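Local atomic coordinates of putative arsenate reductase (Streptococcus mutans UA159, PDB entry 3FZ4), a protein that probably works as a thiol-dependent reductase of the ArsC family, on a thioredoxin-like fold, with reduction of arsenate as its putative reaction. Residues Pro98-Val101 / Ile106-Ile109; Cys16-Ala21 / Ile109-Ala114; Lys58-Asn61 / Ser66-Ala69. The protein carries 1 engineered substitution. All blocks are in the same frame, centred on the assembly; numbering follows the deposited sequence. Where two conformers were deposited one is given.

In the fold
Contacts 1 and 2 are neighbours, their centres about 9 Å apart, and share Ile109, where the strand of the hairpin in contact 1 runs out into the loop of contact 2. Two bonds tie them: Pro98 O to Gly110 N at 2.8 Å and Gln108 NE2 to Thr113 O at 2.9 Å. Both also supply a carbonyl to one sodium ion, whose third protein ligand is Tyr115. Cys16, disulfide-bonded to Cys13, starts the helical segment of contact 2, and its SG lies 3.8 Å from Pro98 N of contact 1. Contact 3 stands apart, about 16 and 18 Å between centres from contacts 1 and 2, but Ile109 CG2 packs 3.3 Å from Lys58 O.

Contact 1. Residues Pro98-Val101 / Ile106-Ile109; sequences PLLV and IVQI. With NA (sodium ion), chain B; FMT (formic acid), chain F.
Ile106 reaches across to the neighbouring strand on the face that carries Leu99 and Val101, touching three residues with one methyl group. From CB, its CG2 branch passes 3.5 Å from O1 of a formic acid molecule, probably from the crystallisation liquor, which also accepts a bond from Ile106 N. The other branch leaves through CG1, anti to the backbone N (chi1 -175°), then bends at chi2 so that CD1 comes back to residues 99-101. There CD1 meets Leu99 CB and Val101 CG2. Ile106 CD1 also lies 3.5 Å from Leu100 O. Trp48 of helix 42-51 packs on the same face, against Leu99, Val101 and Ile106. Further along, Leu99 CD2 lies 3.9 Å from Ile109 CG2, the two side chains running side by side.

The backbones form the antiparallel hairpin that closes the edge of the mixed sheet of this thioredoxin-like fold, with strand 99-102 also bonded to strand 5-9. A classic beta bulge interrupts its register: Val107 and Gln108 both face Leu100, whose O accepts from both. Val107 N, at 2.9 Å from Leu100 O, lies in the carbonyl plane, whereas Gln108 N, at 3.2 Å from that oxygen, is tilted 21° from it. In return Leu100 N donates to Gln108 O over 2.9 Å, nearly straight, with 172° at the hydrogen. In one of its two modelled conformers, Val107 places CG2 3.3 Å from Leu100 O.

Gln108 O has a second task, as a ligand of the sodium ion at 3.0 Å, alongside Gly110 and Tyr115. The Gln108 side chain extends away from Leu100 until NE2 bonds to Thr113 O. Pro98, preceded by a cis peptide, sets its ring against Thr15, Cys16 and Ala19 of helix 14-26.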
ATOM      1  N   PRO A  98      -2.089   5.049  -2.510  1.00  8.37           N
ATOM      2  CA  PRO A  98      -2.737   4.474  -1.328  1.00  8.31           C
ATOM      3  C   PRO A  98      -2.818   2.957  -1.350  1.00  7.93           C
ATOM      4  O   PRO A  98      -2.601   2.315  -2.392  1.00  9.15           O
ATOM      5  CB  PRO A  98      -4.141   5.063  -1.377  1.00  9.95           C
ATOM      6  CG  PRO A  98      -4.381   5.310  -2.857  1.00  9.32           C
ATOM      7  CD  PRO A  98      -3.039   5.708  -3.421  1.00  8.92           C
ATOM      8  N   LEU A  99      -3.146   2.379  -0.195  1.00  8.20           N
ATOM      9  CA  LEU A  99      -3.513   0.968  -0.115  1.00  7.60           C
ATOM     10  C   LEU A  99      -4.877   0.884   0.522  1.00  7.25           C
ATOM     11  O   LEU A  99      -5.190   1.643   1.446  1.00  8.83           O
ATOM     12  CB  LEU A  99      -2.584   0.186   0.796  1.00 10.18           C
ATOM     13  CG  LEU A  99      -1.101   0.241   0.511  1.00 11.22           C
ATOM     14  CD1 LEU A  99      -0.339  -0.455   1.653  1.00 12.53           C
ATOM     15  CD2 LEU A  99      -0.781  -0.410  -0.834  1.00 12.51           C
ATOM     16  N   LEU A 100      -5.707  -0.002  -0.017  1.00  7.04           N
ATOM     17  CA  LEU A 100      -6.989  -0.335   0.586  1.00  7.19           C
ATOM     18  C   LEU A 100      -6.970  -1.792   0.997  1.00  7.46           C
ATOM     19  O   LEU A 100      -6.615  -2.659   0.204  1.00  7.90           O
ATOM     20  CB  LEU A 100      -8.134  -0.014  -0.378  1.00  7.40           C
ATOM     21  CG  LEU A 100      -9.531  -0.043   0.239  1.00  8.53           C
ATOM     22  CD1 LEU A 100      -9.709   1.104   1.204  1.00  9.56           C
ATOM     23  CD2 LEU A 100     -10.599  -0.014  -0.841  1.00  9.87           C
ATOM     24  N   VAL A 101      -7.291  -2.029   2.263  1.00  7.93           N
ATOM     25  CA  VAL A 101      -7.147  -3.324   2.919  1.00  8.82           C
ATOM     26  C   VAL A 101      -8.484  -3.661   3.546  1.00  8.97           C
ATOM     27  O   VAL A 101      -9.102  -2.808   4.162  1.00 10.06           O
ATOM     28  CB  VAL A 101      -6.020  -3.255   3.957  1.00  9.38           C
ATOM     29  CG1 VAL A 101      -5.834  -4.589   4.682  1.00 11.12           C
ATOM     30  CG2 VAL A 101      -4.712  -2.817   3.307  1.00 11.69           C
ATOM     31  N   ILE A 106      -5.070  -7.345   1.329  1.00  9.38           N
ATOM     32  CA  ILE A 106      -4.902  -6.250   0.386  1.00  9.75           C
ATOM     33  C   ILE A 106      -5.977  -6.403  -0.686  1.00  9.11           C
ATOM     34  O   ILE A 106      -6.131  -7.498  -1.279  1.00 11.29           O
ATOM     35  CB  ILE A 106      -3.440  -6.212  -0.224  1.00 10.63           C
ATOM     36  CG1 ILE A 106      -3.263  -4.978  -1.110  1.00 11.67           C
ATOM     37  CG2 ILE A 106      -3.069  -7.499  -0.955  1.00 12.02           C
ATOM     38  CD1 ILE A 106      -3.285  -3.650  -0.343  1.00 13.63           C
ATOM     39  N   VAL A 107      -6.723  -5.321  -0.949  1.00  8.57           N
ATOM     40  CA  VAL A 107      -7.735  -5.376  -2.019  0.50  8.98           C
ATOM     41  C   VAL A 107      -7.503  -4.409  -3.148  1.00  9.07           C
ATOM     42  O   VAL A 107      -8.025  -4.632  -4.233  1.00 10.41           O
ATOM     43  CB  VAL A 107      -9.213  -5.258  -1.546  0.50  8.93           C
ATOM     44  CG1 VAL A 107      -9.545  -6.403  -0.606  0.50  6.97           C
ATOM     45  CG2 VAL A 107      -9.513  -3.919  -0.893  0.50  9.65           C
ATOM     46  N   GLN A 108      -6.732  -3.345  -2.921  1.00  8.63           N
ATOM     47  CA  GLN A 108      -6.346  -2.484  -4.031  1.00  8.02           C
ATOM     48  C   GLN A 108      -5.078  -1.733  -3.698  1.00  7.94           C
ATOM     49  O   GLN A 108      -4.998  -1.110  -2.625  1.00  8.87           O
ATOM     50  CB  GLN A 108      -7.439  -1.494  -4.446  1.00  8.70           C
ATOM     51  CG  GLN A 108      -7.087  -0.775  -5.763  1.00  9.57           C
ATOM     52  CD  GLN A 108      -8.253  -0.043  -6.359  1.00  7.97           C
ATOM     53  OE1 GLN A 108      -9.387  -0.519  -6.294  1.00 11.23           O
ATOM     54  NE2 GLN A 108      -7.993   1.096  -6.967  1.00 10.29           N
ATOM     55  N   ILE A 109      -4.098  -1.780  -4.606  1.00  9.11           N
ATOM     56  CA  ILE A 109      -2.881  -0.968  -4.481  1.00 10.02           C
ATOM     57  C   ILE A 109      -2.978   0.195  -5.464  1.00 10.00           C
ATOM     58  O   ILE A 109      -3.301  -0.012  -6.635  1.00 10.92           O
ATOM     59  CB  ILE A 109      -1.593  -1.795  -4.834  1.00 12.15           C
ATOM     60  CG1 ILE A 109      -1.450  -3.067  -3.993  1.00 13.84           C
ATOM     61  CG2 ILE A 109      -0.357  -0.929  -4.699  1.00 15.21           C
ATOM     62  CD1 ILE A 109      -0.311  -3.989  -4.501  1.00 15.65           C
TER
HETATM   63 NA    NA B 201      -5.773   1.721  -3.010  1.00 14.64          NA
HETATM   64  C   FMT F 205      -3.760 -11.394   1.280  1.00 23.04           C
HETATM   65  O1  FMT F 205      -3.918 -10.167   1.152  1.00 18.56           O
HETATM   66  O2  FMT F 205      -3.262 -11.961   2.276  1.00 26.25           O

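Contact 2. Residues Cys16-Ala21 / Ile109-Ala114; sequences CRRAKA and IGYRTA. With NA (sodium ion), chain B; FMT (formic acid), chain E.
Gly110 O is a ligand of the sodium ion at 2.8 Å, a site it shares with Gln108 O and Tyr115 OH, and the next residue carries the contact with the helix. The Tyr111 side chain, with CG anti to the backbone N (chi1 -165°), turns its ring onto Ala19. Ala19 CB sits over one face, 3.8 Å from the ring centroid and 19° off the normal, a CH-pi contact whose nearest pair is Ala19 CB with Tyr111 CD1 at 3.6 Å. O1 of a formic acid molecule, probably from the crystallisation liquor, lies over the opposite face, toward the rim.

Arg18 crosses the ring obliquely: its CB is 3.8 Å from Tyr111 CE2. In one of its two modelled conformers the chain bends at chi3 to present a guanidinium face to Tyr111 CD2, the two planes standing 73° apart. Beyond the contact, Tyr111 OH bonds to Glu22 of the same helix, and Tyr115 meets the Tyr111 ring edge-to-face.

Helix 14-26 begins at the Cys13-Cys16 disulfide, a CxxC arrangement like the redox site of thioredoxin-fold proteins, and Tyr111 packs about one turn further along it.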
ATOM      1  N   CYS A  16      -3.944   9.644  -3.147  1.00 10.70           N
ATOM      2  CA  CYS A  16      -4.615   9.362  -1.875  1.00 10.54           C
ATOM      3  C   CYS A  16      -5.784  10.307  -1.610  1.00 10.54           C
ATOM      4  O   CYS A  16      -6.819   9.888  -1.124  1.00 10.31           O
ATOM      5  CB  CYS A  16      -3.670   9.489  -0.680  1.00 11.30           C
ATOM      6  SG  CYS A  16      -2.223   8.435  -0.748  1.00 13.45           S
ATOM      7  N   ARG A  17      -5.627  11.578  -1.960  1.00 11.11           N
ATOM      8  CA  ARG A  17      -6.701  12.531  -1.727  0.50 11.50           C
ATOM      9  C   ARG A  17      -7.927  12.195  -2.596  1.00 11.79           C
ATOM     10  O   ARG A  17      -9.054  12.259  -2.126  1.00 11.47           O
ATOM     11  CB  ARG A  17      -6.211  13.971  -1.961  0.50 12.97           C
ATOM     12  CG  ARG A  17      -7.193  15.047  -1.488  0.50 14.08           C
ATOM     13  CD  ARG A  17      -6.595  16.463  -1.599  0.50 17.37           C
ATOM     14  NE  ARG A  17      -7.586  17.548  -1.517  0.50 20.62           N
ATOM     15  CZ  ARG A  17      -8.078  18.206  -2.571  0.50 20.72           C
ATOM     16  NH1 ARG A  17      -8.959  19.190  -2.402  0.50 20.96           N
ATOM     17  NH2 ARG A  17      -7.693  17.897  -3.799  0.50 21.97           N
ATOM     18  N   ARG A  18      -7.710  11.815  -3.855  1.00 11.18           N
ATOM     19  CA  ARG A  18      -8.790  11.398  -4.753  0.50 12.27           C
ATOM     20  C   ARG A  18      -9.496  10.166  -4.215  1.00 11.14           C
ATOM     21  O   ARG A  18     -10.713  10.079  -4.194  1.00 10.83           O
ATOM     22  CB  ARG A  18      -8.209  11.042  -6.114  0.50 12.94           C
ATOM     23  CG  ARG A  18      -7.776  12.239  -6.939  0.50 14.13           C
ATOM     24  CD  ARG A  18      -7.037  11.878  -8.229  0.50 16.86           C
ATOM     25  NE  ARG A  18      -7.725  10.956  -9.122  0.50 18.46           N
ATOM     26  CZ  ARG A  18      -7.095  10.102  -9.930  0.50 16.37           C
ATOM     27  NH1 ARG A  18      -5.758  10.019  -9.947  0.50 18.15           N
ATOM     28  NH2 ARG A  18      -7.814   9.335 -10.716  0.50 17.79           N
ATOM     29  N   ALA A  19      -8.695   9.184  -3.794  1.00 10.20           N
ATOM     30  CA  ALA A  19      -9.243   7.918  -3.318  1.00  8.86           C
ATOM     31  C   ALA A  19     -10.079   8.168  -2.044  1.00  8.74           C
ATOM     32  O   ALA A  19     -11.169   7.598  -1.878  1.00  9.08           O
ATOM     33  CB  ALA A  19      -8.123   6.956  -3.044  1.00  9.84           C
ATOM     34  N   LYS A  20      -9.561   8.989  -1.128  1.00  8.89           N
ATOM     35  CA  LYS A  20     -10.287   9.269   0.125  1.00  9.67           C
ATOM     36  C   LYS A  20     -11.596   9.999  -0.178  1.00  9.88           C
ATOM     37  O   LYS A  20     -12.631   9.725   0.440  1.00 10.34           O
ATOM     38  CB  LYS A  20      -9.399  10.077   1.076  1.00 10.48           C
ATOM     39  CG  LYS A  20      -9.918  10.071   2.523  1.00 14.62           C
ATOM     40  CD  LYS A  20      -8.999  10.926   3.407  1.00 16.80           C
ATOM     41  CE  LYS A  20      -9.079  10.593   4.879  1.00 20.40           C
ATOM     42  NZ  LYS A  20      -7.961  11.316   5.567  1.00 22.78           N
ATOM     43  N   ALA A  21     -11.564  10.912  -1.148  1.00 10.60           N
ATOM     44  CA  ALA A  21     -12.796  11.597  -1.536  1.00 10.81           C
ATOM     45  C   ALA A  21     -13.826  10.580  -2.016  1.00 10.12           C
ATOM     46  O   ALA A  21     -15.020  10.747  -1.755  1.00 11.14           O
ATOM     47  CB  ALA A  21     -12.547  12.677  -2.607  1.00 12.50           C
ATOM     48  N   ILE A 109      -4.098  -1.780  -4.606  1.00  9.11           N
ATOM     49  CA  ILE A 109      -2.881  -0.968  -4.481  1.00 10.02           C
ATOM     50  C   ILE A 109      -2.978   0.195  -5.464  1.00 10.00           C
ATOM     51  O   ILE A 109      -3.301  -0.012  -6.635  1.00 10.92           O
ATOM     52  CB  ILE A 109      -1.593  -1.795  -4.834  1.00 12.15           C
ATOM     53  CG1 ILE A 109      -1.450  -3.067  -3.993  1.00 13.84           C
ATOM     54  CG2 ILE A 109      -0.357  -0.929  -4.699  1.00 15.21           C
ATOM     55  CD1 ILE A 109      -0.311  -3.989  -4.501  1.00 15.65           C
ATOM     56  N   GLY A 110      -2.664   1.412  -5.020  1.00  9.81           N
ATOM     57  CA  GLY A 110      -2.746   2.587  -5.880  1.00 10.43           C
ATOM     58  C   GLY A 110      -4.189   2.948  -6.225  1.00 10.22           C
ATOM     59  O   GLY A 110      -5.164   2.458  -5.607  1.00 10.60           O
ATOM     60  N   TYR A 111      -4.356   3.797  -7.221  1.00 10.84           N
ATOM     61  CA  TYR A 111      -5.682   4.317  -7.531  1.00 10.23           C
ATOM     62  C   TYR A 111      -5.842   4.456  -9.053  1.00 10.67           C
ATOM     63  O   TYR A 111      -6.101   5.528  -9.584  1.00 13.32           O
ATOM     64  CB  TYR A 111      -5.939   5.633  -6.769  1.00  9.40           C
ATOM     65  CG  TYR A 111      -7.389   6.026  -6.753  1.00  9.52           C
ATOM     66  CD1 TYR A 111      -8.348   5.220  -6.178  1.00 10.33           C
ATOM     67  CD2 TYR A 111      -7.798   7.223  -7.323  1.00 10.38           C
ATOM     68  CE1 TYR A 111      -9.709   5.599  -6.172  1.00  9.36           C
ATOM     69  CE2 TYR A 111      -9.119   7.601  -7.299  1.00 11.06           C
ATOM     70  CZ  TYR A 111     -10.073   6.777  -6.744  1.00 10.19           C
ATOM     71  OH  TYR A 111     -11.384   7.189  -6.736  1.00 13.81           O
ATOM     72  N   ARG A 112      -5.646   3.346  -9.750  1.00 10.14           N
ATOM     73  CA  ARG A 112      -5.800   3.318 -11.213  1.00 12.08           C
ATOM     74  C   ARG A 112      -7.229   3.151 -11.641  1.00 11.41           C
ATOM     75  O   ARG A 112      -7.567   3.492 -12.777  1.00 13.82           O
ATOM     76  CB  ARG A 112      -5.004   2.168 -11.822  1.00 11.85           C
ATOM     77  CG  ARG A 112      -3.561   2.279 -11.557  1.00 13.86           C
ATOM     78  CD  ARG A 112      -2.766   1.255 -12.348  1.00 12.61           C
ATOM     79  NE  ARG A 112      -2.424   1.655 -13.749  1.00 16.21           N
ATOM     80  CZ  ARG A 112      -3.050   1.193 -14.838  1.00 17.13           C
ATOM     81  NH1 ARG A 112      -4.028   0.293 -14.737  1.00 17.28           N
ATOM     82  NH2 ARG A 112      -2.668   1.579 -16.044  1.00 16.70           N
ATOM     83  N   THR A 113      -8.066   2.617 -10.749  1.00 10.91           N
ATOM     84  CA  THR A 113      -9.469   2.334 -11.017  1.00 11.72           C
ATOM     85  C   THR A 113     -10.259   2.766  -9.780  1.00 10.32           C
ATOM     86  O   THR A 113      -9.735   2.762  -8.668  1.00 10.83           O
ATOM     87  CB  THR A 113      -9.726   0.832 -11.299  1.00 12.10           C
ATOM     88  OG1 THR A 113      -9.183   0.076 -10.215  1.00 14.36           O
ATOM     89  CG2 THR A 113      -9.058   0.388 -12.595  1.00 14.75           C
ATOM     90  N   ALA A 114     -11.521   3.121  -9.960  1.00 11.10           N
ATOM     91  CA  ALA A 114     -12.390   3.593  -8.858  1.00 10.07           C
ATOM     92  C   ALA A 114     -12.664   2.469  -7.859  1.00 10.76           C
ATOM     93  O   ALA A 114     -12.898   1.313  -8.249  1.00 11.01           O
ATOM     94  CB  ALA A 114     -13.697   4.082  -9.454  1.00 11.67           C
TER
HETATM   95 NA    NA B 201      -5.773   1.721  -3.010  1.00 14.64          NA
HETATM   96  C   FMT E 204      -8.788   6.818 -10.846  1.00 29.74           C
HETATM   97  O1  FMT E 204      -9.279   5.702 -10.772  1.00 30.08           O
HETATM   98  O2  FMT E 204      -7.595   7.059 -11.054  1.00 29.16           O

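Contact 3. Residues Lys58-Asn61 / Ser66-Ala69; sequences KFFN and SYRA
Tyr67 packs CD1 and CE1 of its ring against Phe60, with Tyr67 CE1 3.8 Å from Phe60 CB and Tyr67 CD1 3.9 Å from the same carbon. Further out along Phe60, its CD2 approaches at the edge of the Tyr67 ring and in its plane, 4.0 Å from Tyr67 CD1. The two side chains cross at about a right angle. Tyr67 CG stands anti to the backbone N (chi1 -176°), a setting that carries the ring off the helix toward residues 60-61. Leu72 of helix 72-75 touches both Phe60 and Tyr67, completing an apolar cluster.

A water bridges polar atoms beside it. Asn61 O, which lies 3.3 Å from Tyr67 CB, is joined to the helix through this water. The water donates to Asn61 O at 2.9 Å and accepts from Tyr67 N at 3.0 Å, so it links a loop carbonyl to a backbone N-H in the first turn of the helix, where amides lack an acceptor one turn back within the helix. The side-chain amide of Asn61 turns elsewhere, ND2 bonding to Met93 O, and Ser66 OG bonds to Asp91.

The contact is local packing within the helical part of the ArsC fold: the loop after helix 42-51 packs on the start of the short helix 65-69 through Phe60 and Tyr67, with a water bridge beside them.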
ATOM      1  N   LYS A  58       4.817  -4.144  -7.612  1.00 12.01           N
ATOM      2  CA  LYS A  58       3.557  -3.430  -7.448  1.00 12.72           C
ATOM      3  C   LYS A  58       3.365  -2.865  -6.034  1.00 11.13           C
ATOM      4  O   LYS A  58       2.555  -1.964  -5.822  1.00 12.02           O
ATOM      5  CB  LYS A  58       2.362  -4.295  -7.828  1.00 14.05           C
ATOM      6  CG  LYS A  58       2.249  -4.466  -9.325  1.00 19.75           C
ATOM      7  CD  LYS A  58       1.125  -5.400  -9.729  1.00 25.47           C
ATOM      8  CE  LYS A  58       0.712  -5.164 -11.191  1.00 29.99           C
ATOM      9  NZ  LYS A  58       1.818  -4.608 -12.054  1.00 32.15           N
ATOM     10  N   PHE A  59       4.093  -3.412  -5.062  1.00 10.17           N
ATOM     11  CA  PHE A  59       4.015  -2.926  -3.706  1.00  9.34           C
ATOM     12  C   PHE A  59       4.947  -1.779  -3.380  1.00  9.99           C
ATOM     13  O   PHE A  59       4.864  -1.230  -2.282  1.00 10.23           O
ATOM     14  CB  PHE A  59       4.294  -4.080  -2.736  1.00  9.72           C
ATOM     15  CG  PHE A  59       3.178  -5.104  -2.702  1.00  9.38           C
ATOM     16  CD1 PHE A  59       2.146  -5.001  -1.766  1.00 10.42           C
ATOM     17  CD2 PHE A  59       3.174  -6.169  -3.621  1.00 10.06           C
ATOM     18  CE1 PHE A  59       1.122  -5.925  -1.751  1.00 10.77           C
ATOM     19  CE2 PHE A  59       2.153  -7.100  -3.598  1.00 10.15           C
ATOM     20  CZ  PHE A  59       1.138  -6.983  -2.669  1.00 10.82           C
ATOM     21  N   PHE A  60       5.844  -1.431  -4.297  1.00 10.57           N
ATOM     22  CA  PHE A  60       6.809  -0.389  -4.044  1.00 10.21           C
ATOM     23  C   PHE A  60       6.458   0.937  -4.671  1.00 10.93           C
ATOM     24  O   PHE A  60       5.882   1.016  -5.775  1.00 12.55           O
ATOM     25  CB  PHE A  60       8.184  -0.791  -4.578  1.00 10.84           C
ATOM     26  CG  PHE A  60       8.880  -1.808  -3.709  1.00 10.52           C
ATOM     27  CD1 PHE A  60       8.550  -3.173  -3.808  1.00 12.36           C
ATOM     28  CD2 PHE A  60       9.836  -1.399  -2.777  1.00 12.66           C
ATOM     29  CE1 PHE A  60       9.179  -4.119  -2.977  1.00 13.49           C
ATOM     30  CE2 PHE A  60      10.467  -2.332  -1.946  1.00 14.56           C
ATOM     31  CZ  PHE A  60      10.147  -3.689  -2.059  1.00 13.54           C
ATOM     32  N   ASN A  61       6.851   1.985  -3.964  1.00 11.26           N
ATOM     33  CA  ASN A  61       6.657   3.352  -4.434  1.00 11.65           C
ATOM     34  C   ASN A  61       7.830   3.706  -5.354  1.00 12.68           C
ATOM     35  O   ASN A  61       8.777   4.374  -4.949  1.00 13.28           O
ATOM     36  CB  ASN A  61       6.599   4.266  -3.212  1.00 12.51           C
ATOM     37  CG  ASN A  61       6.392   5.692  -3.556  1.00 14.46           C
ATOM     38  OD1 ASN A  61       5.970   6.030  -4.647  1.00 18.05           O
ATOM     39  ND2 ASN A  61       6.686   6.559  -2.602  1.00 16.91           N
ATOM     40  N   SER A  66      12.949   7.296  -1.735  1.00 23.00           N
ATOM     41  CA  SER A  66      13.553   6.167  -0.996  1.00 24.01           C
ATOM     42  C   SER A  66      13.940   5.060  -1.962  1.00 22.95           C
ATOM     43  O   SER A  66      15.025   4.483  -1.896  1.00 24.46           O
ATOM     44  CB  SER A  66      12.597   5.576   0.049  1.00 25.08           C
ATOM     45  OG  SER A  66      12.159   6.519   0.998  1.00 28.68           O
ATOM     46  N   TYR A  67      13.042   4.765  -2.882  1.00 21.27           N
ATOM     47  CA  TYR A  67      13.251   3.698  -3.839  1.00 19.40           C
ATOM     48  C   TYR A  67      14.438   3.998  -4.753  1.00 19.71           C
ATOM     49  O   TYR A  67      15.201   3.091  -5.057  1.00 20.20           O
ATOM     50  CB  TYR A  67      11.971   3.532  -4.667  1.00 19.31           C
ATOM     51  CG  TYR A  67      11.977   2.401  -5.655  1.00 18.91           C
ATOM     52  CD1 TYR A  67      11.504   1.149  -5.293  1.00 19.20           C
ATOM     53  CD2 TYR A  67      12.402   2.595  -6.972  1.00 19.29           C
ATOM     54  CE1 TYR A  67      11.467   0.112  -6.205  1.00 21.67           C
ATOM     55  CE2 TYR A  67      12.374   1.557  -7.886  1.00 21.34           C
ATOM     56  CZ  TYR A  67      11.904   0.315  -7.487  1.00 21.68           C
ATOM     57  OH  TYR A  67      11.848  -0.744  -8.367  1.00 25.01           O
ATOM     58  N   ARG A  68      14.535   5.253  -5.209  1.00 20.33           N
ATOM     59  CA  ARG A  68      15.584   5.711  -6.136  1.00 21.52           C
ATOM     60  C   ARG A  68      16.915   5.758  -5.433  1.00 22.03           C
ATOM     61  O   ARG A  68      17.924   5.294  -5.961  1.00 22.35           O
ATOM     62  CB  ARG A  68      15.257   7.110  -6.675  1.00 21.13           C
ATOM     63  CG  ARG A  68      14.075   7.192  -7.615  1.00 24.84           C
ATOM     64  CD  ARG A  68      14.392   6.544  -8.970  1.00 25.39           C
ATOM     65  NE  ARG A  68      15.461   7.270  -9.664  1.00 27.13           N
ATOM     66  CZ  ARG A  68      16.115   6.839 -10.748  1.00 26.45           C
ATOM     67  NH1 ARG A  68      15.846   5.652 -11.282  1.00 29.62           N
ATOM     68  NH2 ARG A  68      17.058   7.603 -11.291  1.00 26.69           N
ATOM     69  N   ALA A  69      16.917   6.325  -4.238  1.00 22.58           N
ATOM     70  CA  ALA A  69      18.146   6.530  -3.480  1.00 23.81           C
ATOM     71  C   ALA A  69      18.774   5.198  -3.109  1.00 24.72           C
ATOM     72  O   ALA A  69      19.998   5.098  -3.028  1.00 25.10           O
ATOM     73  CB  ALA A  69      17.863   7.345  -2.243  1.00 23.61           C
TER
HETATM   74  O   HOH W   1      10.127   5.315  -2.619  1.00 18.33           O